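PDB 7BFK: angiogenin-1 from Salmo salar, which probably cleaves RNA as a secreted endonuclease of the pancreatic ribonuclease family, and appears to be auto-inhibited. Local coordinates for residues N8-Q13 and P112-G117; K41-F46 and D118-I123; I47-D52 and K74-V79; T63-N68 and K102-C107. All coordinates share one frame; numbering follows the deposited sequence.

Interaction 1: N8-Q13 and P112-G117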
# COMPACT_ATOMS: atom_id res chain seq x y z
N ASN A 8 -4.46 -5.25 -9.73
CA ASN A 8 -3.07 -5.74 -9.92
C ASN A 8 -2.09 -4.64 -9.49
O ASN A 8 -1.08 -4.95 -8.82
CB ASN A 8 -2.77 -6.19 -11.35
CG ASN A 8 -3.49 -7.47 -11.70
OD1 ASN A 8 -4.70 -7.48 -11.93
ND2 ASN A 8 -2.75 -8.57 -11.71
N HIS A 9 -2.36 -3.40 -9.88
CA HIS A 9 -1.50 -2.25 -9.52
C HIS A 9 -1.48 -2.12 -7.98
O HIS A 9 -0.41 -1.93 -7.41
CB HIS A 9 -2.00 -0.98 -10.22
CG HIS A 9 -0.94 0.06 -10.37
ND1 HIS A 9 0.17 0.10 -9.54
CD2 HIS A 9 -0.84 1.12 -11.20
CE1 HIS A 9 0.93 1.13 -9.88
NE2 HIS A 9 0.32 1.78 -10.89
N PHE A 10 -2.63 -2.23 -7.35
CA PHE A 10 -2.78 -2.13 -5.86
C PHE A 10 -1.93 -3.21 -5.19
O PHE A 10 -1.14 -2.88 -4.30
CB PHE A 10 -4.24 -2.25 -5.46
CG PHE A 10 -4.45 -2.23 -3.97
CD1 PHE A 10 -4.27 -3.37 -3.21
CD2 PHE A 10 -4.78 -1.05 -3.32
CE1 PHE A 10 -4.41 -3.33 -1.83
CE2 PHE A 10 -4.94 -1.02 -1.93
CZ PHE A 10 -4.76 -2.15 -1.20
N LEU A 11 -2.04 -4.47 -5.65
CA LEU A 11 -1.26 -5.58 -5.07
C LEU A 11 0.23 -5.29 -5.21
O LEU A 11 0.95 -5.48 -4.21
CB LEU A 11 -1.64 -6.88 -5.77
CG LEU A 11 -3.07 -7.34 -5.55
CD1 LEU A 11 -3.32 -8.64 -6.32
CD2 LEU A 11 -3.35 -7.55 -4.05
N LYS A 12 0.69 -4.86 -6.38
CA LYS A 12 2.13 -4.58 -6.64
C LYS A 12 2.61 -3.46 -5.70
O LYS A 12 3.67 -3.59 -5.13
CB LYS A 12 2.36 -4.12 -8.09
CG LYS A 12 2.29 -5.21 -9.16
CD LYS A 12 2.24 -4.59 -10.57
CE LYS A 12 1.81 -5.54 -11.68
NZ LYS A 12 2.94 -6.34 -12.21
N GLN A 13 1.82 -2.41 -5.54
CA GLN A 13 2.19 -1.25 -4.69
C GLN A 13 2.04 -1.53 -3.18
O GLN A 13 2.85 -0.99 -2.42
CB GLN A 13 1.28 -0.09 -5.05
CG GLN A 13 1.62 1.20 -4.33
CD GLN A 13 1.09 2.37 -5.11
OE1 GLN A 13 0.19 3.07 -4.68
NE2 GLN A 13 1.62 2.54 -6.30
N PRO A 112 -10.00 -3.85 -4.42
CA PRO A 112 -9.17 -2.80 -3.85
C PRO A 112 -8.49 -2.07 -5.01
O PRO A 112 -8.06 -2.74 -5.95
CB PRO A 112 -8.14 -3.55 -3.00
CG PRO A 112 -8.84 -4.85 -2.65
CD PRO A 112 -9.71 -5.17 -3.86
N VAL A 113 -8.40 -0.74 -4.94
CA VAL A 113 -7.76 0.11 -5.99
C VAL A 113 -7.03 1.28 -5.35
O VAL A 113 -7.39 1.68 -4.24
CB VAL A 113 -8.82 0.62 -7.00
CG1 VAL A 113 -9.35 -0.50 -7.85
CG2 VAL A 113 -9.96 1.35 -6.31
N HIS A 114 -6.04 1.82 -6.07
CA HIS A 114 -5.29 3.06 -5.72
C HIS A 114 -5.21 3.89 -7.01
O HIS A 114 -4.79 3.35 -8.05
CB HIS A 114 -3.92 2.74 -5.12
CG HIS A 114 -2.92 2.28 -6.13
ND1 HIS A 114 -2.09 3.16 -6.80
CD2 HIS A 114 -2.65 1.05 -6.63
CE1 HIS A 114 -1.33 2.48 -7.64
NE2 HIS A 114 -1.66 1.20 -7.56
N TYR A 115 -5.65 5.14 -6.96
CA TYR A 115 -5.70 6.05 -8.13
C TYR A 115 -4.45 6.94 -8.16
O TYR A 115 -4.35 7.85 -7.32
CB TYR A 115 -6.99 6.86 -8.11
CG TYR A 115 -8.25 6.05 -8.26
CD1 TYR A 115 -8.45 5.25 -9.37
CD2 TYR A 115 -9.27 6.10 -7.32
CE1 TYR A 115 -9.61 4.51 -9.54
CE2 TYR A 115 -10.44 5.37 -7.47
CZ TYR A 115 -10.61 4.57 -8.59
OH TYR A 115 -11.75 3.84 -8.76
N ASP A 116 -3.54 6.66 -9.10
CA ASP A 116 -2.30 7.44 -9.39
C ASP A 116 -1.13 6.96 -8.52
O ASP A 116 -0.01 7.46 -8.73
CB ASP A 116 -2.52 8.94 -9.20
CG ASP A 116 -3.16 9.62 -10.41
OD1 ASP A 116 -2.92 9.14 -11.54
OD2 ASP A 116 -3.88 10.61 -10.21
N GLY A 117 -1.38 6.05 -7.57
CA GLY A 117 -0.34 5.55 -6.65
C GLY A 117 0.55 6.69 -6.15
O GLY A 117 1.73 6.41 -5.81

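Interaction 2: K41-F46 and D118-I123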
# COMPACT_ATOMS: atom_id res chain seq x y z
N LYS A 41 8.95 8.88 -3.40
CA LYS A 41 7.60 8.84 -2.78
C LYS A 41 7.84 9.04 -1.27
O LYS A 41 8.79 8.44 -0.74
CB LYS A 41 6.86 7.55 -3.15
CG LYS A 41 5.38 7.58 -2.84
CD LYS A 41 4.65 6.32 -3.19
CE LYS A 41 3.18 6.42 -2.88
NZ LYS A 41 2.51 5.11 -3.00
N LEU A 42 7.07 9.90 -0.61
CA LEU A 42 7.35 10.31 0.80
C LEU A 42 6.99 9.19 1.77
O LEU A 42 7.52 9.20 2.89
CB LEU A 42 6.61 11.61 1.13
CG LEU A 42 7.11 12.82 0.35
CD1 LEU A 42 6.25 14.04 0.57
CD2 LEU A 42 8.57 13.11 0.67
N LYS A 43 6.09 8.29 1.38
CA LYS A 43 5.69 7.15 2.23
C LYS A 43 5.02 6.08 1.38
O LYS A 43 4.36 6.43 0.37
CB LYS A 43 4.72 7.62 3.31
CG LYS A 43 4.29 6.57 4.31
CD LYS A 43 3.53 7.17 5.50
CE LYS A 43 2.29 7.94 5.08
NZ LYS A 43 1.18 7.02 4.73
N ASN A 44 5.18 4.83 1.77
CA ASN A 44 4.41 3.72 1.19
C ASN A 44 4.22 2.67 2.26
O ASN A 44 5.18 2.37 2.95
CB ASN A 44 5.03 3.13 -0.06
CG ASN A 44 4.01 2.33 -0.84
OD1 ASN A 44 3.20 2.92 -1.54
ND2 ASN A 44 4.09 1.01 -0.76
N THR A 45 2.99 2.18 2.39
CA THR A 45 2.60 1.13 3.35
C THR A 45 2.35 -0.19 2.60
O THR A 45 1.55 -0.20 1.63
CB THR A 45 1.38 1.60 4.16
OG1 THR A 45 1.64 2.92 4.66
CG2 THR A 45 1.04 0.65 5.28
N PHE A 46 2.98 -1.24 3.08
CA PHE A 46 2.88 -2.64 2.58
C PHE A 46 2.09 -3.48 3.58
O PHE A 46 2.36 -3.40 4.78
CB PHE A 46 4.27 -3.22 2.35
CG PHE A 46 5.11 -2.46 1.36
CD1 PHE A 46 5.91 -1.40 1.77
CD2 PHE A 46 5.11 -2.79 0.01
CE1 PHE A 46 6.68 -0.70 0.86
CE2 PHE A 46 5.87 -2.08 -0.90
CZ PHE A 46 6.65 -1.03 -0.47
N ASP A 118 0.04 7.92 -6.17
CA ASP A 118 0.72 9.14 -5.64
C ASP A 118 0.33 9.30 -4.16
O ASP A 118 0.88 10.19 -3.50
CB ASP A 118 0.39 10.39 -6.46
CG ASP A 118 -1.09 10.59 -6.75
OD1 ASP A 118 -1.90 9.75 -6.30
OD2 ASP A 118 -1.43 11.57 -7.45
N VAL A 119 -0.62 8.50 -3.67
CA VAL A 119 -0.97 8.51 -2.22
C VAL A 119 -0.65 7.12 -1.67
O VAL A 119 0.15 6.39 -2.27
CB VAL A 119 -2.41 8.98 -1.93
CG1 VAL A 119 -2.71 9.04 -0.43
CG2 VAL A 119 -2.70 10.35 -2.55
N ASP A 120 -1.27 6.76 -0.56
CA ASP A 120 -0.92 5.51 0.14
C ASP A 120 -2.20 5.00 0.80
O ASP A 120 -3.19 5.76 0.92
CB ASP A 120 0.19 5.84 1.14
CG ASP A 120 0.83 4.68 1.85
OD1 ASP A 120 0.69 3.54 1.35
OD2 ASP A 120 1.48 4.92 2.93
N ILE A 121 -2.19 3.77 1.26
CA ILE A 121 -3.33 3.24 2.03
C ILE A 121 -3.26 3.91 3.40
O ILE A 121 -2.20 4.48 3.74
CB ILE A 121 -3.28 1.72 2.11
CG1 ILE A 121 -2.00 1.24 2.78
CG2 ILE A 121 -3.43 1.12 0.71
CD1 ILE A 121 -2.07 -0.20 3.20
N GLY A 122 -4.35 3.86 4.14
CA GLY A 122 -4.44 4.42 5.49
C GLY A 122 -4.29 3.34 6.52
O GLY A 122 -4.39 2.14 6.16
N ILE A 123 -4.04 3.74 7.76
CA ILE A 123 -3.92 2.84 8.93
C ILE A 123 -4.69 3.50 10.06
O ILE A 123 -4.73 4.78 10.13
CB ILE A 123 -2.46 2.55 9.31
CG1 ILE A 123 -1.67 3.83 9.57
CG2 ILE A 123 -1.80 1.67 8.28
CD1 ILE A 123 -0.26 3.57 10.14
O HOH W 1 -0.23 4.38 6.02

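Interaction 3: I47-D52 and K74-V79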
# COMPACT_ATOMS: atom_id res chain seq x y z
N ILE A 47 1.12 -4.24 3.08
CA ILE A 47 0.29 -5.18 3.89
C ILE A 47 0.91 -6.58 3.79
O ILE A 47 1.12 -7.06 2.67
CB ILE A 47 -1.17 -5.18 3.42
CG1 ILE A 47 -1.76 -3.77 3.36
CG2 ILE A 47 -2.00 -6.09 4.31
CD1 ILE A 47 -3.03 -3.71 2.58
N LEU A 48 1.15 -7.22 4.92
CA LEU A 48 1.72 -8.60 4.94
C LEU A 48 0.56 -9.59 4.96
O LEU A 48 0.23 -10.07 6.03
CB LEU A 48 2.64 -8.75 6.16
CG LEU A 48 4.04 -8.15 6.01
CD1 LEU A 48 4.00 -6.65 5.78
CD2 LEU A 48 4.93 -8.47 7.21
N ALA A 49 0.00 -9.89 3.79
CA ALA A 49 -1.18 -10.75 3.63
C ALA A 49 -1.27 -11.25 2.19
O ALA A 49 -0.50 -10.77 1.33
CB ALA A 49 -2.42 -9.96 4.01
N ASN A 50 -2.17 -12.19 1.94
CA ASN A 50 -2.40 -12.71 0.57
C ASN A 50 -3.48 -11.83 -0.05
O ASN A 50 -4.28 -11.21 0.65
CB ASN A 50 -2.66 -14.22 0.56
CG ASN A 50 -4.10 -14.64 0.77
OD1 ASN A 50 -4.98 -13.82 0.98
ND2 ASN A 50 -4.34 -15.94 0.70
N PRO A 51 -3.47 -11.67 -1.39
CA PRO A 51 -4.49 -10.90 -2.09
C PRO A 51 -5.93 -11.18 -1.62
O PRO A 51 -6.66 -10.24 -1.42
CB PRO A 51 -4.30 -11.39 -3.53
CG PRO A 51 -2.82 -11.63 -3.63
CD PRO A 51 -2.43 -12.18 -2.28
N ASP A 52 -6.28 -12.46 -1.42
CA ASP A 52 -7.65 -12.86 -1.00
C ASP A 52 -8.04 -12.17 0.31
O ASP A 52 -9.18 -11.74 0.40
CB ASP A 52 -7.79 -14.38 -0.92
CG ASP A 52 -7.97 -15.01 -2.30
OD1 ASP A 52 -7.89 -14.26 -3.31
OD2 ASP A 52 -8.17 -16.20 -2.35
N LYS A 74 -10.53 -6.43 10.43
CA LYS A 74 -9.43 -7.09 11.18
C LYS A 74 -8.15 -6.31 10.93
O LYS A 74 -7.97 -5.70 9.89
CB LYS A 74 -9.32 -8.57 10.80
CG LYS A 74 -10.56 -9.39 11.17
CD LYS A 74 -10.38 -10.88 11.04
CE LYS A 74 -9.53 -11.48 12.13
NZ LYS A 74 -10.21 -11.43 13.45
N PRO A 75 -7.24 -6.28 11.92
CA PRO A 75 -5.95 -5.64 11.75
C PRO A 75 -5.02 -6.51 10.90
O PRO A 75 -5.19 -7.72 10.88
CB PRO A 75 -5.44 -5.51 13.19
CG PRO A 75 -6.04 -6.72 13.87
CD PRO A 75 -7.41 -6.88 13.26
N PHE A 76 -4.07 -5.88 10.23
CA PHE A 76 -3.04 -6.51 9.38
C PHE A 76 -1.65 -6.13 9.91
O PHE A 76 -1.51 -5.05 10.53
CB PHE A 76 -3.17 -6.03 7.92
CG PHE A 76 -4.33 -6.59 7.16
CD1 PHE A 76 -5.59 -6.01 7.25
CD2 PHE A 76 -4.19 -7.73 6.39
CE1 PHE A 76 -6.66 -6.54 6.55
CE2 PHE A 76 -5.27 -8.26 5.69
CZ PHE A 76 -6.50 -7.67 5.78
N SER A 77 -0.66 -7.01 9.74
CA SER A 77 0.76 -6.65 9.91
C SER A 77 1.11 -5.77 8.73
O SER A 77 0.79 -6.17 7.59
CB SER A 77 1.69 -7.83 9.96
OG SER A 77 1.60 -8.47 11.21
N VAL A 78 1.71 -4.62 8.98
CA VAL A 78 2.12 -3.69 7.90
C VAL A 78 3.57 -3.28 8.13
O VAL A 78 4.07 -3.37 9.27
CB VAL A 78 1.19 -2.46 7.80
CG1 VAL A 78 -0.25 -2.86 7.51
CG2 VAL A 78 1.27 -1.59 9.04
N VAL A 79 4.21 -2.89 7.04
CA VAL A 79 5.54 -2.26 7.02
C VAL A 79 5.34 -0.91 6.36
O VAL A 79 4.77 -0.88 5.25
CB VAL A 79 6.60 -3.11 6.30
CG1 VAL A 79 7.84 -2.29 6.00
CG2 VAL A 79 6.95 -4.38 7.09
O HOH W 2 -1.41 -9.35 8.23

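Interaction 4: T63-N68 and K102-C107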
# COMPACT_ATOMS: atom_id res chain seq x y z
N THR A 63 -15.54 -2.10 6.80
CA THR A 63 -16.56 -1.11 7.16
C THR A 63 -16.49 0.05 6.17
O THR A 63 -15.41 0.67 6.02
CB THR A 63 -16.39 -0.68 8.62
OG1 THR A 63 -16.83 -1.77 9.44
CG2 THR A 63 -17.18 0.57 8.94
N LEU A 64 -17.59 0.31 5.48
CA LEU A 64 -17.72 1.46 4.55
C LEU A 64 -17.61 2.73 5.38
O LEU A 64 -18.37 2.84 6.33
CB LEU A 64 -19.09 1.41 3.86
CG LEU A 64 -19.20 0.48 2.66
CD1 LEU A 64 -20.66 0.32 2.25
CD2 LEU A 64 -18.38 1.01 1.49
N LYS A 65 -16.68 3.63 5.04
CA LYS A 65 -16.50 4.95 5.71
C LYS A 65 -17.12 6.03 4.82
O LYS A 65 -18.33 6.21 4.88
CB LYS A 65 -15.03 5.28 5.94
CG LYS A 65 -14.27 4.33 6.85
CD LYS A 65 -12.81 4.70 7.00
CE LYS A 65 -12.59 5.95 7.82
NZ LYS A 65 -12.97 5.73 9.24
N GLY A 66 -16.31 6.71 4.02
CA GLY A 66 -16.78 7.78 3.12
C GLY A 66 -15.86 7.95 1.92
O GLY A 66 -14.64 7.76 2.09
N ASN A 67 -16.43 8.26 0.76
CA ASN A 67 -15.70 8.54 -0.50
C ASN A 67 -15.02 7.26 -0.99
O ASN A 67 -13.83 7.32 -1.37
CB ASN A 67 -14.69 9.68 -0.30
N ASN A 68 -15.76 6.15 -0.95
CA ASN A 68 -15.31 4.81 -1.44
C ASN A 68 -14.26 4.21 -0.51
O ASN A 68 -13.73 3.14 -0.87
CB ASN A 68 -14.76 4.87 -2.86
CG ASN A 68 -15.83 5.06 -3.91
OD1 ASN A 68 -17.01 5.24 -3.57
ND2 ASN A 68 -15.45 5.02 -5.17
N LYS A 102 -5.64 -1.77 11.39
CA LYS A 102 -6.72 -1.88 10.40
C LYS A 102 -6.25 -0.99 9.26
O LYS A 102 -5.60 0.06 9.55
CB LYS A 102 -8.07 -1.48 10.99
CG LYS A 102 -8.49 -2.33 12.18
CD LYS A 102 -9.90 -2.10 12.64
CE LYS A 102 -10.17 -2.67 14.01
NZ LYS A 102 -9.47 -3.96 14.19
N VAL A 103 -6.50 -1.39 8.02
CA VAL A 103 -6.06 -0.59 6.84
C VAL A 103 -7.29 0.08 6.23
O VAL A 103 -8.43 -0.44 6.39
CB VAL A 103 -5.30 -1.46 5.84
CG1 VAL A 103 -4.01 -1.98 6.45
CG2 VAL A 103 -6.17 -2.60 5.34
N ILE A 104 -7.08 1.24 5.62
CA ILE A 104 -8.15 1.98 4.92
C ILE A 104 -7.77 2.05 3.46
O ILE A 104 -6.73 2.62 3.14
CB ILE A 104 -8.37 3.36 5.55
CG1 ILE A 104 -8.54 3.26 7.07
CG2 ILE A 104 -9.55 4.01 4.86
CD1 ILE A 104 -8.34 4.57 7.80
N ILE A 105 -8.59 1.47 2.61
CA ILE A 105 -8.33 1.37 1.15
C ILE A 105 -9.56 1.87 0.40
O ILE A 105 -10.60 2.09 1.03
CB ILE A 105 -8.01 -0.08 0.77
CG1 ILE A 105 -9.25 -0.98 0.90
CG2 ILE A 105 -6.85 -0.60 1.59
CD1 ILE A 105 -9.04 -2.38 0.39
N ALA A 106 -9.41 2.03 -0.90
CA ALA A 106 -10.49 2.34 -1.84
C ALA A 106 -10.91 1.02 -2.46
O ALA A 106 -10.02 0.17 -2.74
CB ALA A 106 -10.01 3.35 -2.87
N CYS A 107 -12.21 0.80 -2.58
CA CYS A 107 -12.80 -0.37 -3.25
C CYS A 107 -13.56 0.09 -4.49
O CYS A 107 -14.30 1.07 -4.38
CB CYS A 107 -13.76 -1.13 -2.33
SG CYS A 107 -12.95 -1.96 -0.94

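Interaction 1: N8-Q13 and P112-G117
The N-terminal helix 5-14 of the ribonuclease fold lies against strand 111-113, near the C-terminus, and the loop after it, with His9, Phe10 and Gln13 meeting Pro112, His114 and Gly117. His114 stands between three residues of the helix. Its NE2 corner points edge-on into the face of His9, a T-shaped pair with ring centroids 4.2 Å apart and planes at 87°. The same edge runs on to the helix backbone, where CD2 of His114 comes within 3.3 Å of CA of Phe10. Gln13 approaches from over a face instead. With its CG opposite the backbone nitrogen (chi1 -176°) and the rest of the chain extended, it carries OE1 to 3.1 Å from ND1 of His114, above the ring plane and offset toward its rim; the angle is too poor for a hydrogen bond. In pancreatic ribonucleases this helix and the Val-His segment at the end of the hairpin's second strand each bring a histidine to the active site; by sequence, His114 is probably the histidine of that segment. Away from the histidines, toward Pro112, the contact becomes apolar. CB of Pro112 sits over the middle of the Phe10 ring in a CH-pi contact, 3.8 Å from the centroid, while Ile105 and Val54 also pack against the ring. Gln13 OE1 also lies 3.2 Å from CA of Gly117, whose positive phi (42°) suits a glycine. The main-chain oxygen of Gln13 accepts from ND2 of Asn44, tying the helix end to strand 43-47.

Interaction 2: K41-F46 and D118-I123
Asp120 sets its carboxylate against Thr45 and is gripped there through both oxygens. OD1 accepts from the backbone N of Thr45 at 2.9 Å, and OD2 from the Thr45 hydroxyl OG1 at 2.6 Å; both donors arrive on the syn side, somewhat out of the carboxylate plane. Lys43 takes the anti side of OD2 with a salt bridge, NZ to OD2 2.8 Å, its chain bent at chi3 and chi4 (58° and 77°), which curls the ammonium round to that oxygen, 20° out of the carboxylate plane. Were Asp120 replaced by alanine, the amide and hydroxyl of Thr45 and the ammonium of Lys43 would probably lose their shared acceptor, and the lysine tip would be likely to swing. Next to this polar knot, CB of Thr45 packs on CG1 of Ile121 at 3.7 Å, on the buried side where Ile121 also meets Phe10. Lys41 is buried too, and its extended chain brings NZ to 2.8 Å from O of Val119, nearly in line with the carbonyl, and to 2.7 Å from OD1 of Asn44. The other flank is looser and wetter. A water bridges OG1 of Thr45 and the carbonyl of Ile121, with a weak bond from Lys43, and Ile123 barely reaches the threonine methyl. Asp118 and Val119 turn their side chains outward, Asp118 being poorly ordered. In pancreatic ribonucleases the threonine of the Lys-x-x-Asn-Thr-Phe motif recognises the pyrimidine base; an acid occupying its N-H and hydroxyl is consistent with the reported auto-inhibition, much as a C-terminal glutamine obstructs that site in human angiogenin.

Interaction 3: I47-D52 and K74-V79
Ile47 and Phe76 make the closest side-chain contact, CG2 of the isoleucine lying 3.4 Å from CD2 of the ring and reaching it obliquely. Ala49 also touches the phenylalanine: its CB comes to the ring edge, near the plane, 3.7 Å from CD2. Leu48 faces another way and lays CD1 against CG2 of Val79, at 3.9 Å. A glycine in place of Phe76 would probably open a gap beside CG2 of Ile47 and CB of Ala49, leaving both without their aromatic partner.

One layer out, the backbones set these positions. Ile47 and Val78 form an antiparallel non-hydrogen-bonded pair, and Leu48 N donates to O of Ser77 at 2.9 Å in a nearly straight bond (168°). Strand 43-47 then parts from strand 76-85, and a water spans the opening, donating to O of Leu48 and accepting from N of Ser77. Beyond, Asn50 caps helix 51-55 by accepting from Gln53 N, while Val54, Gln53, Ile57 and Val103 extend the packing around Ile47 and Phe76. The chemistry is thus divided: apolar contact holds the side chains, and as direct pairing ends the water carries the backbone link one step further.

Interaction 4: T63-N68 and K102-C107
Lys65 reaches across to Ile104 by its aliphatic chain. CB points toward strand 93-108, and CG leaves it opposite the carbonyl carbon (chi1 -62°), still short of contact with the strand. CD is the atom that touches, meeting the CG2 methyl of Ile104 at 4.0 Å, the two side chains crossing at about a right angle. Bends at chi3 and chi4 then turn CE and NZ away from that methyl, and the ammonium makes a weak hydrogen bond to Gln71 on strand 69-72. Lys65 to Asn68 form the turn joining strands 62-64 and 69-72, a small hairpin whose second arm, 69-72, pairs with the long strand 93-108 in the antiparallel sheet of the ribonuclease fold. Asn67 and Asn68 both have positive phi, swinging the chain back so that the carbonyl of Asn68 faces the long strand. There it accepts from N of Cys107 at 3.3 Å, long but straight (163° at the hydrogen), and CA of Ala106 adds a CA-H...O contact to the same oxygen at 3.5 Å. The pairing continues into the sheet with Ile105 and Val70. Cys107 is also joined by a disulfide to Cys58, giving the strand a covalent tie beside this exposed turn.

The four contacts sit around one curled antiparallel sheet, their centres 11 to 15 Å apart. Interactions 1 and 2 are the nearest pair, meeting where the end of helix 5-14 touches strand 43-47; their segments alternate along the chain, and 112-117 runs straight into 118-123. Interaction 3 follows on from strand 43-47 and lies, in sequence, between the segments of interaction 2. Interaction 4 shares the long strand 93-108, which neighbours strands 76-85, 111-113 and 122-124 and so borders the other three. Helix 5-14 near the N-terminus and the segments near the C-terminus thus meet at one sheet, with the probable substrate cleft at interactions 1 and 2, while 3 and 4 join the strands and turns away from it.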